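Local coordinates for dual specificity phosphatase 28 (Homo sapiens, PDB 5Y15), which dephosphorylates a synthetic aryl phosphate in vitro but has almost no detectable activity on phosphotyrosine, less on phosphothreonine and none on phosphoserine, at residues L40-V43 against L47-G50; K149-V154 against P159-N164; A101-T106 against Q172-A177; A108-A113 against T136-R141; P77-Q80 against A85-R88. The protein carries 2 engineered substitutions. One frame throughout, in Å; residues are numbered along the deposited sequence.

Contact 1 of 5, residues L40-V43 against L47-G50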
# COMPACT_ATOMS: atom_id res chain seq x y z
N LEU A 40 20.51 0.54 -2.68
CA LEU A 40 19.62 -0.10 -1.72
C LEU A 40 20.40 -1.05 -0.81
O LEU A 40 21.47 -1.56 -1.16
CB LEU A 40 18.48 -0.84 -2.43
CG LEU A 40 18.74 -2.00 -3.39
CD1 LEU A 40 19.13 -3.25 -2.65
CD2 LEU A 40 17.49 -2.26 -4.19
N VAL A 41 19.82 -1.29 0.36
CA VAL A 41 20.43 -2.06 1.44
C VAL A 41 19.44 -3.09 1.95
O VAL A 41 18.25 -2.79 2.11
CB VAL A 41 20.86 -1.14 2.59
CG1 VAL A 41 21.40 -1.98 3.69
CG2 VAL A 41 21.89 -0.15 2.14
N ARG A 42 19.92 -4.30 2.21
CA ARG A 42 19.15 -5.29 2.96
C ARG A 42 19.15 -4.89 4.44
O ARG A 42 20.23 -4.75 5.04
CB ARG A 42 19.75 -6.68 2.78
CG ARG A 42 18.87 -7.86 3.13
CD ARG A 42 19.72 -9.12 3.19
NE ARG A 42 18.96 -10.37 3.35
CZ ARG A 42 18.86 -11.05 4.49
NH1 ARG A 42 19.45 -10.59 5.59
NH2 ARG A 42 18.16 -12.19 4.54
N VAL A 43 17.98 -4.64 5.01
CA VAL A 43 17.89 -4.36 6.45
C VAL A 43 17.69 -5.64 7.24
O VAL A 43 18.20 -5.80 8.35
CB VAL A 43 16.75 -3.37 6.74
CG1 VAL A 43 16.54 -3.22 8.24
CG2 VAL A 43 17.03 -2.01 6.10
N LEU A 47 13.28 -7.37 3.34
CA LEU A 47 13.11 -5.95 3.65
C LEU A 47 14.34 -5.16 3.24
O LEU A 47 15.42 -5.37 3.80
CB LEU A 47 12.86 -5.78 5.15
CG LEU A 47 12.83 -4.33 5.62
CD1 LEU A 47 11.52 -3.68 5.13
CD2 LEU A 47 13.00 -4.26 7.15
N PHE A 48 14.18 -4.24 2.27
CA PHE A 48 15.26 -3.38 1.80
C PHE A 48 14.90 -1.91 1.95
O PHE A 48 13.75 -1.51 1.75
CB PHE A 48 15.59 -3.62 0.33
CG PHE A 48 15.96 -5.03 0.02
CD1 PHE A 48 14.97 -5.98 -0.20
CD2 PHE A 48 17.29 -5.41 -0.03
CE1 PHE A 48 15.31 -7.29 -0.50
CE2 PHE A 48 17.64 -6.72 -0.32
CZ PHE A 48 16.64 -7.66 -0.56
N LEU A 49 15.91 -1.10 2.24
CA LEU A 49 15.81 0.34 2.37
C LEU A 49 16.58 0.98 1.22
O LEU A 49 17.59 0.44 0.77
CB LEU A 49 16.38 0.80 3.72
CG LEU A 49 16.32 2.28 4.09
CD1 LEU A 49 16.34 2.40 5.57
CD2 LEU A 49 17.45 3.12 3.48
N GLY A 50 16.11 2.13 0.73
CA GLY A 50 16.80 2.75 -0.38
C GLY A 50 16.62 4.25 -0.49
O GLY A 50 15.72 4.85 0.11
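Phe48 and Arg42 meet because of their first torsions: CG of Phe48 sits opposite its carbonyl carbon (chi1 -57°), placing the ring obliquely against Arg42, while Arg42 sends CG away from its own N (chi1 -162°) and runs on extended. CD2 of the Phe48 ring consequently lies 3.5 Å from Arg42 CA, and CE2 touches both CB and CG of Arg42. On the same face Leu40 CD1 reaches Phe48 CD2 at 3.9 Å, so aliphatic groups of two residues approach the ring obliquely.

The backbones form an antiparallel pair. Val41 and Leu49 are the hydrogen-bonded pair, with Val41 N to Leu49 O and Leu49 N to Val41 O both 2.9 Å. A third bond, Val43 N to Leu47 O, closes the turn end. Between them Val41 O also receives a CA-H contact from Phe48 CA at 3.1 Å. Away from the Phe48 ring the contacts are aliphatic: Val43 divides its methyls, CG1 to Leu47 CD2 at 3.8 Å and CG2 to Leu49 CB at 3.7 Å.

The side chain of Leu49 is about 6 Å from that of Ser124, the position inferred to hold the phosphocysteine nucleophile and changed in this structure. This beta hairpin forms one margin of the mixed sheet. Strand 47-50 pairs onward with strand 119-123, while Val43, Leu47 and Leu49 pack on helices 130-142 and 147-157, and Leu40 on helix 58-63.

Contact 2 of 5, residues K149-V154 against P159-N164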
# COMPACT_ATOMS: atom_id res chain seq x y z
N LYS A 149 16.12 -2.23 19.21
CA LYS A 149 16.73 -3.19 18.30
C LYS A 149 16.25 -3.05 16.87
O LYS A 149 17.00 -3.36 15.93
CB LYS A 149 16.52 -4.62 18.81
CG LYS A 149 17.64 -5.08 19.76
CD LYS A 149 17.80 -4.18 20.99
CE LYS A 149 19.02 -4.56 21.83
NZ LYS A 149 19.16 -3.65 23.01
N ALA A 150 14.99 -2.64 16.66
CA ALA A 150 14.55 -2.39 15.30
C ALA A 150 15.40 -1.30 14.68
O ALA A 150 15.96 -1.46 13.58
CB ALA A 150 13.07 -1.99 15.27
N PHE A 151 15.57 -0.19 15.40
CA PHE A 151 16.37 0.86 14.80
C PHE A 151 17.82 0.41 14.68
O PHE A 151 18.48 0.73 13.69
CB PHE A 151 16.28 2.17 15.58
CG PHE A 151 17.05 3.27 14.92
CD1 PHE A 151 16.67 3.70 13.65
CD2 PHE A 151 18.14 3.85 15.54
CE1 PHE A 151 17.38 4.70 13.00
CE2 PHE A 151 18.85 4.87 14.90
CZ PHE A 151 18.47 5.29 13.61
N GLN A 152 18.33 -0.35 15.67
CA GLN A 152 19.71 -0.84 15.57
C GLN A 152 19.92 -1.63 14.29
O GLN A 152 20.93 -1.47 13.61
CB GLN A 152 20.07 -1.69 16.79
CG GLN A 152 21.51 -2.18 16.76
CD GLN A 152 21.69 -3.55 17.41
OE1 GLN A 152 22.22 -3.67 18.53
NE2 GLN A 152 21.25 -4.60 16.72
N MET A 153 18.95 -2.48 13.93
CA MET A 153 19.07 -3.17 12.65
C MET A 153 19.07 -2.18 11.48
O MET A 153 19.89 -2.31 10.55
CB MET A 153 17.92 -4.15 12.47
CG MET A 153 18.01 -5.37 13.36
SD MET A 153 16.78 -6.46 12.68
CE MET A 153 17.67 -7.03 11.24
N VAL A 154 18.19 -1.18 11.50
CA VAL A 154 18.15 -0.26 10.37
C VAL A 154 19.48 0.48 10.26
O VAL A 154 20.09 0.54 9.19
CB VAL A 154 16.96 0.71 10.50
CG1 VAL A 154 17.04 1.83 9.41
CG2 VAL A 154 15.64 -0.05 10.36
N PRO A 159 24.16 3.12 7.64
CA PRO A 159 24.78 3.94 8.70
C PRO A 159 24.26 5.36 8.76
O PRO A 159 24.23 5.95 9.85
CB PRO A 159 26.28 3.90 8.35
CG PRO A 159 26.42 2.59 7.63
CD PRO A 159 25.17 2.40 6.84
N VAL A 160 23.88 5.95 7.63
CA VAL A 160 23.38 7.31 7.67
C VAL A 160 21.98 7.41 8.26
O VAL A 160 21.52 8.52 8.55
CB VAL A 160 23.42 7.95 6.26
CG1 VAL A 160 24.80 7.72 5.64
CG2 VAL A 160 22.31 7.39 5.37
N ALA A 161 21.29 6.27 8.43
CA ALA A 161 19.90 6.28 8.89
C ALA A 161 19.72 7.19 10.09
O ALA A 161 20.47 7.12 11.06
CB ALA A 161 19.44 4.87 9.23
N GLU A 162 18.70 8.04 10.00
CA GLU A 162 18.35 9.02 11.01
C GLU A 162 16.95 9.57 10.81
O GLU A 162 16.78 10.57 10.11
CB GLU A 162 19.33 10.20 11.02
CG GLU A 162 19.18 11.00 12.28
CD GLU A 162 20.28 11.99 12.49
OE1 GLU A 162 20.74 12.59 11.50
OE2 GLU A 162 20.67 12.18 13.67
N PRO A 163 15.92 8.96 11.40
CA PRO A 163 14.60 9.59 11.39
C PRO A 163 14.71 10.94 12.05
O PRO A 163 15.40 11.09 13.06
CB PRO A 163 13.76 8.63 12.25
CG PRO A 163 14.43 7.29 12.06
CD PRO A 163 15.90 7.64 12.06
N ASN A 164 14.02 11.94 11.49
CA ASN A 164 14.08 13.28 12.06
C ASN A 164 13.44 13.25 13.44
O ASN A 164 12.74 12.29 13.79
CB ASN A 164 13.45 14.32 11.11
CG ASN A 164 11.92 14.29 11.07
OD1 ASN A 164 11.25 14.38 12.09
ND2 ASN A 164 11.38 14.24 9.86
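Phe151 drives the rim of its ring into the 159-164 loop, and the packing is tightest where CE1 comes 3.4 Å from Pro163 CD. The two side chains approach from opposite directions, and the proline methylene stands oblique to the aromatic plane. CZ, the next ring atom, lies 3.8 Å from the same Pro163 CD and 3.7 Å from Ala161 O, which sits at the ring edge near its plane. Phe151 reaches this far because its CG is trans to the backbone N (chi1 -177°), carrying the ring outward from the helix.

One turn later the packing is looser. Val154 uses a single methyl, CG1, which meets Ala161 CB at 3.9 Å; Phe151 CE1 is 4.3 Å from Ala161 CB. No hydrogen bond joins the two segments, and the 168 Å² they bury comes mainly from these four residues. Solvent lies on the side of Pro159 and Glu162, both exposed and directed away from the helix. Polar fastening comes from just beyond: Lys155 NZ donates to the carbonyls of Pro159 and Ala161.

The loop links helix 147-157 to helix 165-179, whose N-cap is Asn164, with OD1 accepting from Phe167 N. Trp168 of that helix meets Phe151 edge-to-face, Thr136 and Cys135 of helix 130-142 touch Val154, and Val43 of strand 40-44 also packs on Val154.

Contact 3 of 5, residues A101-T106 against Q172-A177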
# COMPACT_ATOMS: atom_id res chain seq x y z
N ALA A 101 0.35 8.24 11.60
CA ALA A 101 -0.99 7.88 11.15
C ALA A 101 -0.97 6.86 10.03
O ALA A 101 -1.93 6.10 9.86
CB ALA A 101 -1.75 9.13 10.70
N HIS A 102 0.10 6.84 9.24
CA HIS A 102 0.23 5.93 8.12
C HIS A 102 0.91 4.60 8.49
O HIS A 102 1.00 3.71 7.63
CB HIS A 102 1.06 6.59 7.01
CG HIS A 102 0.45 7.83 6.43
ND1 HIS A 102 -0.60 7.81 5.53
CD2 HIS A 102 0.81 9.14 6.56
CE1 HIS A 102 -0.89 9.05 5.16
NE2 HIS A 102 -0.04 9.88 5.76
N LEU A 103 1.48 4.48 9.70
CA LEU A 103 2.35 3.33 10.02
C LEU A 103 1.60 2.00 9.97
O LEU A 103 1.99 1.08 9.23
CB LEU A 103 3.01 3.52 11.39
CG LEU A 103 4.09 4.62 11.39
CD1 LEU A 103 4.76 4.79 12.73
CD2 LEU A 103 5.14 4.31 10.33
N GLU A 104 0.55 1.85 10.77
CA GLU A 104 -0.19 0.59 10.80
C GLU A 104 -0.64 0.15 9.41
O GLU A 104 -0.35 -1.00 9.02
CB GLU A 104 -1.34 0.73 11.81
CG GLU A 104 -1.94 -0.58 12.28
CD GLU A 104 -0.92 -1.56 12.75
OE1 GLU A 104 -0.02 -1.17 13.52
OE2 GLU A 104 -1.01 -2.73 12.31
N PRO A 105 -1.28 1.00 8.60
CA PRO A 105 -1.66 0.57 7.24
C PRO A 105 -0.48 0.33 6.29
O PRO A 105 -0.65 -0.41 5.30
CB PRO A 105 -2.51 1.75 6.74
CG PRO A 105 -2.95 2.44 7.97
CD PRO A 105 -1.87 2.30 8.95
N THR A 106 0.65 1.02 6.47
CA THR A 106 1.81 0.76 5.61
C THR A 106 2.48 -0.56 5.99
O THR A 106 2.83 -1.38 5.12
CB THR A 106 2.81 1.91 5.74
OG1 THR A 106 2.16 3.13 5.41
CG2 THR A 106 4.00 1.71 4.81
N GLN A 172 8.60 6.45 19.20
CA GLN A 172 8.51 6.16 20.63
C GLN A 172 7.06 5.95 21.04
O GLN A 172 6.74 5.00 21.78
CB GLN A 172 9.12 7.33 21.41
CG GLN A 172 10.64 7.36 21.43
CD GLN A 172 11.19 8.53 22.23
OE1 GLN A 172 10.51 9.54 22.40
NE2 GLN A 172 12.44 8.41 22.68
N LYS A 173 6.16 6.80 20.53
CA LYS A 173 4.74 6.64 20.84
C LYS A 173 4.18 5.37 20.23
O LYS A 173 3.35 4.69 20.84
CB LYS A 173 3.98 7.87 20.34
CG LYS A 173 2.47 7.85 20.62
CD LYS A 173 2.19 7.67 22.13
CE LYS A 173 1.28 8.75 22.70
NZ LYS A 173 0.17 9.12 21.76
N TYR A 174 4.63 5.02 19.02
CA TYR A 174 4.19 3.78 18.38
C TYR A 174 4.62 2.57 19.20
O TYR A 174 3.86 1.61 19.33
CB TYR A 174 4.78 3.70 16.98
CG TYR A 174 4.20 2.64 16.07
CD1 TYR A 174 2.85 2.62 15.76
CD2 TYR A 174 5.02 1.71 15.47
CE1 TYR A 174 2.32 1.69 14.87
CE2 TYR A 174 4.51 0.78 14.58
CZ TYR A 174 3.16 0.76 14.30
OH TYR A 174 2.66 -0.17 13.42
N GLU A 175 5.82 2.62 19.77
CA GLU A 175 6.26 1.52 20.61
C GLU A 175 5.37 1.39 21.84
O GLU A 175 4.85 0.31 22.13
CB GLU A 175 7.72 1.71 21.02
CG GLU A 175 8.34 0.44 21.63
CD GLU A 175 9.65 0.72 22.32
OE1 GLU A 175 9.84 1.85 22.81
OE2 GLU A 175 10.52 -0.17 22.31
N GLU A 176 5.10 2.51 22.51
CA GLU A 176 4.29 2.37 23.72
C GLU A 176 2.86 1.98 23.38
O GLU A 176 2.18 1.32 24.18
CB GLU A 176 4.36 3.65 24.56
CG GLU A 176 3.39 4.76 24.18
CD GLU A 176 3.56 5.99 25.08
OE1 GLU A 176 3.33 5.88 26.30
OE2 GLU A 176 3.92 7.07 24.55
N ALA A 177 2.39 2.32 22.18
CA ALA A 177 1.10 1.80 21.73
C ALA A 177 1.15 0.30 21.50
O ALA A 177 0.21 -0.42 21.82
CB ALA A 177 0.65 2.53 20.47
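Tyr174 spans the gap between helices 165-179 and 100-115; the nearest CA atoms of 101-106 and 172-177, those of Leu103 and Tyr174, are 8.6 Å apart. Its CB leaves the helix toward residues 101-106, and CG continues trans to the backbone N (chi1 -168°), which sends the ring across the interface. At CG the ring first meets Leu103, whose CD1 lies 4.0 Å away and only slightly farther from CD1 and CD2 of the tyrosine. This methyl is over one ring face, 4.1 Å from the centroid and 13° off the normal, the geometry of a CH-pi contact. Farther out, CE1 and CZ of Tyr174 rest against Leu103 CB, each at 4.0 Å, so one leucine covers the face along its length. Near the tip, Glu104 OE1 takes over, standing at the edge close to the ring plane.

The phenol OH ends the path by donating to Glu104 OE1 at 2.9 Å. It meets that oxygen from above the carboxylate plane, 40° out of it. Glu104 is folded at chi2, which brings its carboxylate round to the hydroxyl. Its other oxygen, OE2, forms a salt bridge with Arg141 NE, so tyrosine and arginine together fix the carboxylate, and the nearby positive charge would be expected to stabilise its ionised form.

Helix 130-142 touches both, Ala137 packing on Leu103 and on Tyr174. Beyond helix 100-115 lies the second subunit, where Ala116 of that subunit packs on Pro105.

Contact 4 of 5, residues A108-A113 against T136-R141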
# COMPACT_ATOMS: atom_id res chain seq x y z
N ALA A 108 1.10 -3.13 7.42
CA ALA A 108 0.32 -4.30 7.04
C ALA A 108 0.47 -4.63 5.56
O ALA A 108 0.52 -5.79 5.18
CB ALA A 108 -1.15 -4.12 7.41
N ALA A 109 0.54 -3.61 4.70
CA ALA A 109 0.79 -3.91 3.29
C ALA A 109 2.15 -4.57 3.12
O ALA A 109 2.30 -5.51 2.32
CB ALA A 109 0.71 -2.63 2.45
N MET A 110 3.16 -4.07 3.84
CA MET A 110 4.48 -4.67 3.74
C MET A 110 4.46 -6.13 4.19
O MET A 110 5.01 -7.01 3.51
CB MET A 110 5.48 -3.84 4.56
CG MET A 110 5.76 -2.42 3.97
SD MET A 110 6.62 -1.40 5.20
CE MET A 110 8.18 -2.28 5.22
N GLU A 111 3.81 -6.40 5.33
CA GLU A 111 3.75 -7.76 5.85
C GLU A 111 3.03 -8.68 4.89
O GLU A 111 3.47 -9.81 4.66
CB GLU A 111 3.06 -7.79 7.22
CG GLU A 111 2.86 -9.18 7.79
CD GLU A 111 4.17 -9.85 8.24
OE1 GLU A 111 5.25 -9.24 8.10
OE2 GLU A 111 4.10 -10.99 8.75
N ALA A 112 1.93 -8.22 4.29
CA ALA A 112 1.25 -9.05 3.31
C ALA A 112 2.16 -9.38 2.14
O ALA A 112 2.13 -10.51 1.63
CB ALA A 112 -0.02 -8.35 2.80
N ALA A 113 2.98 -8.43 1.69
CA ALA A 113 3.88 -8.76 0.59
C ALA A 113 4.92 -9.79 1.03
O ALA A 113 5.25 -10.72 0.29
CB ALA A 113 4.54 -7.50 0.01
N THR A 136 11.89 0.84 10.53
CA THR A 136 11.91 0.61 11.96
C THR A 136 10.54 0.19 12.48
O THR A 136 10.40 -0.82 13.20
CB THR A 136 12.38 1.88 12.65
OG1 THR A 136 13.65 2.24 12.11
CG2 THR A 136 12.49 1.70 14.14
N ALA A 137 9.51 0.95 12.12
CA ALA A 137 8.16 0.62 12.56
C ALA A 137 7.74 -0.76 12.06
O ALA A 137 7.01 -1.49 12.76
CB ALA A 137 7.18 1.72 12.10
N TYR A 138 8.15 -1.13 10.86
CA TYR A 138 7.78 -2.44 10.35
C TYR A 138 8.41 -3.53 11.22
O TYR A 138 7.75 -4.52 11.57
CB TYR A 138 8.18 -2.61 8.89
CG TYR A 138 7.98 -4.04 8.42
CD1 TYR A 138 6.73 -4.49 8.05
CD2 TYR A 138 9.03 -4.95 8.43
CE1 TYR A 138 6.53 -5.80 7.65
CE2 TYR A 138 8.84 -6.28 8.05
CZ TYR A 138 7.59 -6.70 7.67
OH TYR A 138 7.40 -8.00 7.29
N LEU A 139 9.68 -3.36 11.57
CA LEU A 139 10.33 -4.37 12.40
C LEU A 139 9.69 -4.47 13.77
O LEU A 139 9.57 -5.56 14.34
CB LEU A 139 11.82 -4.07 12.51
CG LEU A 139 12.55 -4.18 11.18
CD1 LEU A 139 13.99 -3.77 11.38
CD2 LEU A 139 12.47 -5.62 10.67
N MET A 140 9.25 -3.33 14.32
CA MET A 140 8.59 -3.39 15.62
C MET A 140 7.23 -4.08 15.54
O MET A 140 6.88 -4.87 16.42
CB MET A 140 8.38 -1.98 16.17
CG MET A 140 9.52 -1.40 16.95
SD MET A 140 9.06 0.28 17.43
CE MET A 140 9.34 1.05 15.94
N ARG A 141 6.46 -3.76 14.50
CA ARG A 141 5.06 -4.17 14.42
C ARG A 141 4.89 -5.62 13.99
O ARG A 141 3.98 -6.31 14.47
CB ARG A 141 4.31 -3.22 13.48
CG ARG A 141 2.90 -3.65 13.11
CD ARG A 141 1.98 -3.72 14.34
NE ARG A 141 0.62 -4.07 13.96
CZ ARG A 141 0.16 -5.32 13.92
NH1 ARG A 141 0.95 -6.34 14.25
NH2 ARG A 141 -1.10 -5.56 13.56
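Tyr138 brings two kinds of interaction to helix 100-115: apolar and sulfur contacts with Met110, and a hydrogen bond to Glu111. The apolar group starts at Met110 CB, which lies 3.8 Å from both CD1 and CE1 of the Tyr138 ring. A bend at chi3 (68°) then turns the methionine methyl back, placing CE 3.7 Å from Tyr138 CG and equally near Tyr138 CB. The sulfur stands 5.0 Å from the ring centroid and 47° off the normal, an oblique Met-aromatic contact in which the methyl makes the closer approach.

The polar group consists of Tyr138 OH donating to Glu111 OE1 at 2.6 Å, a short bond that runs nearly straight on from the carboxylate C-O bond. Glu111 is bent at chi2 (71°), folding its acid over toward the phenol, while its CA lies in the ring plane at the edge. Arg115 NE forms a salt bridge with the second oxygen, OE2, and would probably favour the charged carboxylate; Arg143 adds a weak bond to the tyrosine hydroxyl.

Helix 100-115 lies between the sheet and the second subunit: Met110 touches strands 66-71 and 119-123, and Ala109 packs on Ala109 of the second subunit. Helix 130-142 also touches helix 147-157 through Thr136 and Leu139, and helix 165-179 through Ala137 and Met140.

Contact 5 of 5, residues P77-Q80 against A85-R88. Engineered in segment 77-80: Gln80 (natural residue Arg).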
# COMPACT_ATOMS: atom_id res chain seq x y z
N PRO A 77 9.38 10.15 -7.45
CA PRO A 77 8.73 9.30 -8.45
C PRO A 77 8.75 7.83 -8.02
O PRO A 77 9.74 7.33 -7.49
CB PRO A 77 9.57 9.54 -9.71
CG PRO A 77 10.91 9.93 -9.17
CD PRO A 77 10.59 10.79 -7.98
N GLY A 78 7.66 7.14 -8.32
CA GLY A 78 7.49 5.75 -7.99
C GLY A 78 8.48 4.87 -8.72
O GLY A 78 9.22 5.31 -9.60
N PRO A 79 8.52 3.59 -8.35
CA PRO A 79 9.48 2.70 -9.00
C PRO A 79 9.20 2.64 -10.48
O PRO A 79 8.13 2.22 -10.93
CB PRO A 79 9.23 1.35 -8.31
CG PRO A 79 7.78 1.40 -7.94
CD PRO A 79 7.58 2.85 -7.49
N GLN A 80 10.15 3.13 -11.27
CA GLN A 80 10.03 2.95 -12.71
C GLN A 80 9.99 1.48 -13.09
O GLN A 80 9.78 1.16 -14.27
CB GLN A 80 11.17 3.71 -13.41
CG GLN A 80 11.15 5.25 -13.18
CD GLN A 80 12.49 5.83 -12.71
OE1 GLN A 80 13.06 5.37 -11.71
NE2 GLN A 80 13.00 6.84 -13.42
N ALA A 85 3.63 -3.42 -7.51
CA ALA A 85 2.72 -2.54 -6.78
C ALA A 85 3.53 -1.51 -6.00
O ALA A 85 4.64 -1.79 -5.55
CB ALA A 85 1.84 -3.36 -5.84
N GLU A 86 2.97 -0.31 -5.85
CA GLU A 86 3.65 0.80 -5.18
C GLU A 86 2.68 1.48 -4.24
O GLU A 86 1.56 1.84 -4.63
CB GLU A 86 4.17 1.86 -6.18
CG GLU A 86 4.52 3.21 -5.48
CD GLU A 86 4.74 4.42 -6.44
OE1 GLU A 86 4.37 4.33 -7.64
OE2 GLU A 86 5.25 5.48 -5.99
N LEU A 87 3.12 1.67 -3.00
CA LEU A 87 2.36 2.38 -1.98
C LEU A 87 3.08 3.68 -1.69
O LEU A 87 4.24 3.65 -1.24
CB LEU A 87 2.22 1.52 -0.71
CG LEU A 87 1.69 2.25 0.53
CD1 LEU A 87 0.25 2.65 0.32
CD2 LEU A 87 1.80 1.33 1.75
N ARG A 88 2.41 4.81 -1.91
CA ARG A 88 2.99 6.10 -1.59
C ARG A 88 2.46 6.52 -0.24
O ARG A 88 1.25 6.50 -0.01
CB ARG A 88 2.64 7.18 -2.64
CG ARG A 88 3.04 8.61 -2.17
CD ARG A 88 2.80 9.74 -3.23
NE ARG A 88 3.33 9.42 -4.55
CZ ARG A 88 4.56 9.72 -4.94
NH1 ARG A 88 5.39 10.34 -4.10
NH2 ARG A 88 4.97 9.39 -6.16
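Glu86 crosses the Pro79 ring obliquely and reaches the neighbouring glycine, its side chain covering both. Its CB is 3.8 Å from Pro79 CD, CG keeps a similar spacing, and the carboxylate carbon CD comes to 3.4 Å from Pro79 CD. The chain is extended, with CG trans to the backbone N (chi1 164°), and this carries the carboxylate past the proline to Gly78, whose CA lies 3.0 Å from Glu86 OE2 and 3.4 Å from OE1. At Gly78 the carboxylate packs directly on the main chain.

No hydrogen bond crosses between the two segments, so the polar ends find partners elsewhere. Glu86 OE2 accepts from Asn71 ND2, and OE1 forms a salt bridge with Arg88 NH2 of the second subunit. Arg88 of the same strand contributes only a long charge pairing, its NH2 3.9 Å from Glu86 OE2, with that oxygen well out of the guanidinium plane. Its guanidinium is held instead by the carbonyls of Gln76 and Ser73, and Arg88 NH2 lies 4.4 Å from Pro77 CA, which sits at the guanidinium edge. With one arginine in a salt bridge and another at longer range, the buried acid is probably ionised.

The 77-80 loop is further tied by Pro77 O to Tyr123 OH. The arrangement is that of a loop folded back over an edge strand in a mixed sheet: strand 85-88 is outermost within its chain, yet it pairs antiparallel with a strand of the second subunit, continuing the sheet across the interface.

Contacts 2, 3 and 4 are buried, whereas contacts 1 and 5 are only partly so and involve the two outermost strands of the sheet within the chain. Contact 1 alone is built on backbone hydrogen bonds between its segments; contact 2 has no hydrogen bond across its segments and is mostly apolar, while contact 5, also without one, sets a carboxylate on proline and glycine. Contacts 3 and 4 share helix 100-115 and one chemistry, a tyrosine hydroxyl on a glutamate, and are joined by the Glu104-Arg141 salt bridge. Val154 connects contact 2 to contact 1, and Leu47 of contact 1 touches Met110 of contact 4. Contact 5 meets contacts 3 and 4 through Leu87, and all three border the second subunit.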